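FMN-dependent nitronate monooxygenase (Shewanella oneidensis, PDB 5LSM) probably oxidises propionate 3-nitronate with molecular oxygen to 3-oxopropanoate, using a bound flavin mononucleotide, and so serves in detoxification. Local coordinates at residues 160-163 against 164-167; 226-229 against 230-234. One frame throughout, in Å; residues are numbered along the deposited sequence.

Interaction 1: residues 160-163 against 164-167; sequences EALW and LEAR
R167 sets CD over one face of the W163 six-membered ring, near its rim, with CG behind it. CD stands 3.9 Å from the ring centroid, a CH-pi contact, and CZ2 of W163 is the nearest ring atom to it. R167, just past the helix end, follows W163 by four residues, and their side chains run side by side in the same direction. W163 stands out from the helix with CG anti to its backbone N (chi1 -173°). R167, bent at chi2 (-129°) and chi3, brings CD over the ring. The guanidinium is turned 79° to the ring and presents its edge, near NH1, to CH2 of W163. NH1 also bonds to the carbonyl O of P136.

L164 meets the same ring at its edge, with CD2 3.6 Å from CE3 of W163. The backbone beneath is regular helix: L164 N bonds to E160 O, E165 N to A161 O and A166 N to L162 O. The last bond of the series, R167 N to W163 O at 3.1 Å, is weak, and R167 is where the chain leaves helical geometry. On another side of the helix a water gives one hydrogen bond to L162 O at 2.7 Å and another to E165 OE1 at 3.1 Å. E165 OE2 bonds to E209 N, E160 OE1 to the T156 hydroxyl, and E160 OE2 to the backbone N of F186 and of L187.

Helix 158-166 is the crossover of a beta-alpha-beta unit between strands 150-155 and 171-175 of the TIM-barrel-like fold. A161 and L164 pack on strand 150-155, and R167 reaches helix 138-145.

Interaction 2: residues 226-229 against 230-234; sequences AAMT and MGASA
The backbone turns out of the helix at G231: its N bonds to M228 O at 2.7 Å, and its positive phi (111°) then turns A232 N back to A227 O in a weak bond of 3.4 Å. M230 N has two weak bonds, to A226 O and A227 O. M228 runs forward beside 232-234. Its chain is folded at chi2 (-61°), which brings SD to 3.3 Å from A232 O and 4.3 Å from A232 CB. The methyl goes further, and CE lies 3.6 Å from A234 CA.

This is a Schellman motif, here ending helix 221-229. G231, with its positive phi and no side chain, takes the place usual for glycine in such a motif. The chain then runs into strand 234-237 of the barrel sheet, where A234 pairs through its backbone with A214 of the neighbouring strand 212-215.

A232 points its methyl back at the last helical turn, with CB 3.5 Å from A227 O. M230 starts close to the helix, its CG 3.1 Å from A226 O, but its end leads away, and the side chain packs on L201 and P202 of helix 197-207. M230 also packs on T223 of the second subunit, and A226 packs on M230 of that subunit. The hydroxyl of T229 bonds to the carbonyl O of R225, one turn earlier in its own helix.

From the N terminus the chain reaches interaction 1 first, in helix 158-166 after strand 150-155. It then continues through strand 171-175, helix 197-207 and strand 212-215 to interaction 2. The two are in series, neither nested nor crossed, and each is local. Interaction 1 spans the last turns of its helix and closes no loop. Interaction 2 closes the short turn between helix 221-229 and strand 234-237. Their nearest atoms are about 12 Å apart, so they do not touch. Both helices accompany strands of one parallel sheet, but only interaction 2 borders the second subunit.

Interaction 1: residues 160-163 against 164-167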
ATOM      1  N   GLU A 160      14.009   3.476  -9.187  1.00 30.81           N
ATOM      2  CA  GLU A 160      14.809   2.298  -8.889  1.00 27.14           C
ATOM      3  C   GLU A 160      14.729   1.292 -10.038  1.00 30.05           C
ATOM      4  O   GLU A 160      15.736   0.720 -10.441  1.00 26.68           O
ATOM      5  CB  GLU A 160      14.373   1.662  -7.553  1.00 27.74           C
ATOM      6  CG  GLU A 160      15.063   2.298  -6.343  1.00 26.54           C
ATOM      7  CD  GLU A 160      14.462   1.917  -4.992  1.00 26.00           C
ATOM      8  OE1 GLU A 160      13.600   1.023  -4.941  1.00 24.76           O
ATOM      9  OE2 GLU A 160      14.858   2.535  -3.968  1.00 24.85           O
ATOM     10  N   ALA A 161      13.544   1.134 -10.617  1.00 30.76           N
ATOM     11  CA  ALA A 161      13.379   0.209 -11.724  1.00 31.28           C
ATOM     12  C   ALA A 161      14.220   0.652 -12.947  1.00 33.50           C
ATOM     13  O   ALA A 161      14.820  -0.174 -13.639  1.00 28.80           O
ATOM     14  CB  ALA A 161      11.913   0.091 -12.088  1.00 29.26           C
ATOM     15  N   LEU A 162      14.277   1.959 -13.186  1.00 31.83           N
ATOM     16  CA  LEU A 162      15.024   2.489 -14.304  1.00 32.47           C
ATOM     17  C   LEU A 162      16.522   2.352 -14.059  1.00 32.05           C
ATOM     18  O   LEU A 162      17.305   2.170 -15.003  1.00 30.61           O
ATOM     19  CB  LEU A 162      14.663   3.949 -14.542  1.00 33.69           C
ATOM     20  CG  LEU A 162      13.275   4.174 -15.143  1.00 37.18           C
ATOM     21  CD1 LEU A 162      12.770   5.583 -14.880  1.00 36.90           C
ATOM     22  CD2 LEU A 162      13.292   3.889 -16.630  1.00 34.80           C
ATOM     23  N   TRP A 163      16.921   2.465 -12.799  1.00 31.07           N
ATOM     24  CA  TRP A 163      18.317   2.289 -12.431  1.00 32.47           C
ATOM     25  C   TRP A 163      18.737   0.849 -12.679  1.00 32.26           C
ATOM     26  O   TRP A 163      19.818   0.600 -13.183  1.00 30.57           O
ATOM     27  CB  TRP A 163      18.550   2.641 -10.965  1.00 33.51           C
ATOM     28  CG  TRP A 163      20.014   2.624 -10.583  1.00 38.43           C
ATOM     29  CD1 TRP A 163      20.911   3.622 -10.776  1.00 39.61           C
ATOM     30  CD2 TRP A 163      20.730   1.559  -9.946  1.00 36.50           C
ATOM     31  NE1 TRP A 163      22.137   3.253 -10.299  1.00 43.55           N
ATOM     32  CE2 TRP A 163      22.054   1.993  -9.778  1.00 39.28           C
ATOM     33  CE3 TRP A 163      20.386   0.279  -9.519  1.00 40.48           C
ATOM     34  CZ2 TRP A 163      23.029   1.209  -9.173  1.00 39.71           C
ATOM     35  CZ3 TRP A 163      21.359  -0.507  -8.910  1.00 42.21           C
ATOM     36  CH2 TRP A 163      22.665  -0.043  -8.754  1.00 42.78           C
ATOM     37  N   LEU A 164      17.871  -0.092 -12.318  1.00 30.86           N
ATOM     38  CA  LEU A 164      18.150  -1.502 -12.507  1.00 32.52           C
ATOM     39  C   LEU A 164      18.220  -1.909 -13.997  1.00 33.91           C
ATOM     40  O   LEU A 164      19.112  -2.655 -14.406  1.00 31.35           O
ATOM     41  CB  LEU A 164      17.116  -2.342 -11.772  1.00 29.21           C
ATOM     42  CG  LEU A 164      17.153  -2.191 -10.259  1.00 31.03           C
ATOM     43  CD1 LEU A 164      15.949  -2.854  -9.614  1.00 30.96           C
ATOM     44  CD2 LEU A 164      18.435  -2.779  -9.705  1.00 33.39           C
ATOM     45  N   GLU A 165      17.291  -1.412 -14.799  1.00 34.53           N
ATOM     46  CA  GLU A 165      17.325  -1.663 -16.227  1.00 34.12           C
ATOM     47  C   GLU A 165      18.628  -1.156 -16.820  1.00 33.87           C
ATOM     48  O   GLU A 165      19.336  -1.887 -17.516  1.00 34.69           O
ATOM     49  CB  GLU A 165      16.160  -0.980 -16.904  1.00 35.45           C
ATOM     50  CG  GLU A 165      15.938  -1.420 -18.337  1.00 41.17           C
ATOM     51  CD  GLU A 165      14.727  -0.753 -18.948  1.00 44.90           C
ATOM     52  OE1 GLU A 165      14.585   0.478 -18.768  1.00 44.23           O
ATOM     53  OE2 GLU A 165      13.903  -1.461 -19.571  1.00 51.02           O
ATOM     54  N   ALA A 166      18.969   0.077 -16.463  1.00 33.49           N
ATOM     55  CA  ALA A 166      20.139   0.775 -16.999  1.00 31.23           C
ATOM     56  C   ALA A 166      21.439   0.048 -16.664  1.00 30.73           C
ATOM     57  O   ALA A 166      22.390   0.113 -17.410  1.00 39.81           O
ATOM     58  CB  ALA A 166      20.180   2.203 -16.457  1.00 29.40           C
ATOM     59  N   ARG A 167      21.458  -0.650 -15.541  1.00 33.91           N
ATOM     60  CA  ARG A 167      22.625  -1.377 -15.092  1.00 34.09           C
ATOM     61  C   ARG A 167      22.554  -2.863 -15.467  1.00 33.43           C
ATOM     62  O   ARG A 167      23.306  -3.669 -14.948  1.00 40.25           O
ATOM     63  CB  ARG A 167      22.768  -1.225 -13.573  1.00 38.23           C
ATOM     64  CG  ARG A 167      23.080   0.195 -13.112  1.00 43.25           C
ATOM     65  CD  ARG A 167      24.277   0.207 -12.174  1.00 58.49           C
ATOM     66  NE  ARG A 167      25.353  -0.652 -12.687  1.00 63.98           N
ATOM     67  CZ  ARG A 167      26.140  -1.435 -11.946  1.00 55.88           C
ATOM     68  NH1 ARG A 167      26.027  -1.487 -10.624  1.00 48.61           N
ATOM     69  NH2 ARG A 167      27.052  -2.183 -12.546  1.00 65.96           N
TER
HETATM   70  O   HOH W   1      16.547   2.519 -17.583  1.00 36.82           O

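Interaction 2: residues 226-229 against 230-234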
ATOM      1  N   ALA A 226      -4.996 -11.296 -10.735  1.00 28.27           N
ATOM      2  CA  ALA A 226      -4.957  -9.831 -10.728  1.00 25.70           C
ATOM      3  C   ALA A 226      -3.592  -9.297 -11.121  1.00 25.71           C
ATOM      4  O   ALA A 226      -3.510  -8.333 -11.852  1.00 27.57           O
ATOM      5  CB  ALA A 226      -5.339  -9.302  -9.357  1.00 23.65           C
ATOM      6  N   ALA A 227      -2.521  -9.919 -10.627  1.00 27.10           N
ATOM      7  CA  ALA A 227      -1.157  -9.473 -10.958  1.00 30.53           C
ATOM      8  C   ALA A 227      -0.871  -9.601 -12.440  1.00 28.82           C
ATOM      9  O   ALA A 227      -0.401  -8.660 -13.054  1.00 31.71           O
ATOM     10  CB  ALA A 227      -0.111 -10.240 -10.156  1.00 29.81           C
ATOM     11  N   MET A 228      -1.191 -10.756 -13.015  1.00 32.36           N
ATOM     12  CA  MET A 228      -0.878 -11.043 -14.411  1.00 27.90           C
ATOM     13  C   MET A 228      -1.733 -10.181 -15.346  1.00 29.12           C
ATOM     14  O   MET A 228      -1.239  -9.633 -16.333  1.00 30.66           O
ATOM     15  CB  MET A 228      -1.124 -12.523 -14.707  1.00 31.78           C
ATOM     16  CG  MET A 228      -0.287 -13.494 -13.894  1.00 33.15           C
ATOM     17  SD  MET A 228       1.463 -13.271 -14.197  1.00 40.47           S
ATOM     18  CE  MET A 228       2.101 -14.678 -13.302  1.00 50.15           C
ATOM     19  N   THR A 229      -3.013 -10.055 -15.013  1.00 29.55           N
ATOM     20  CA  THR A 229      -3.928  -9.101 -15.657  1.00 33.02           C
ATOM     21  C   THR A 229      -3.330  -7.710 -15.860  1.00 30.85           C
ATOM     22  O   THR A 229      -3.634  -7.045 -16.834  1.00 30.65           O
ATOM     23  CB  THR A 229      -5.213  -8.938 -14.822  1.00 36.29           C
ATOM     24  OG1 THR A 229      -5.862 -10.205 -14.688  1.00 47.63           O
ATOM     25  CG2 THR A 229      -6.156  -7.985 -15.474  1.00 44.07           C
ATOM     26  N   MET A 230      -2.574  -7.239 -14.882  1.00 32.00           N
ATOM     27  CA  MET A 230      -1.940  -5.930 -14.960  1.00 36.97           C
ATOM     28  C   MET A 230      -0.733  -5.905 -15.880  1.00 33.27           C
ATOM     29  O   MET A 230      -0.197  -4.835 -16.129  1.00 32.33           O
ATOM     30  CB  MET A 230      -1.479  -5.477 -13.575  1.00 43.14           C
ATOM     31  CG  MET A 230      -2.577  -5.446 -12.526  1.00 49.15           C
ATOM     32  SD  MET A 230      -2.561  -3.928 -11.573  1.00 50.02           S
ATOM     33  CE  MET A 230      -2.848  -2.763 -12.894  1.00 47.76           C
ATOM     34  N   GLY A 231      -0.226  -7.078 -16.261  1.00 32.54           N
ATOM     35  CA  GLY A 231       0.914  -7.174 -17.189  1.00 27.78           C
ATOM     36  C   GLY A 231       2.198  -7.675 -16.543  1.00 27.62           C
ATOM     37  O   GLY A 231       3.258  -7.571 -17.128  1.00 27.44           O
ATOM     38  N   ALA A 232       2.117  -8.225 -15.342  1.00 27.18           N
ATOM     39  CA  ALA A 232       3.283  -8.904 -14.759  1.00 34.40           C
ATOM     40  C   ALA A 232       3.674 -10.135 -15.593  1.00 31.94           C
ATOM     41  O   ALA A 232       2.809 -10.849 -16.072  1.00 28.75           O
ATOM     42  CB  ALA A 232       2.985  -9.325 -13.322  1.00 35.00           C
ATOM     43  N   SER A 233       4.970 -10.419 -15.688  1.00 33.17           N
ATOM     44  CA  SER A 233       5.451 -11.626 -16.384  1.00 32.20           C
ATOM     45  C   SER A 233       5.556 -12.821 -15.450  1.00 29.59           C
ATOM     46  O   SER A 233       5.835 -13.919 -15.888  1.00 30.28           O
ATOM     47  CB  SER A 233       6.828 -11.373 -17.013  1.00 35.73           C
ATOM     48  OG  SER A 233       6.735 -10.477 -18.097  1.00 33.09           O
ATOM     49  N   ALA A 234       5.406 -12.579 -14.152  1.00 29.28           N
ATOM     50  CA  ALA A 234       5.529 -13.615 -13.132  1.00 27.83           C
ATOM     51  C   ALA A 234       5.174 -12.984 -11.798  1.00 27.97           C
ATOM     52  O   ALA A 234       5.013 -11.750 -11.705  1.00 25.11           O
ATOM     53  CB  ALA A 234       6.948 -14.171 -13.090  1.00 26.27           C
TER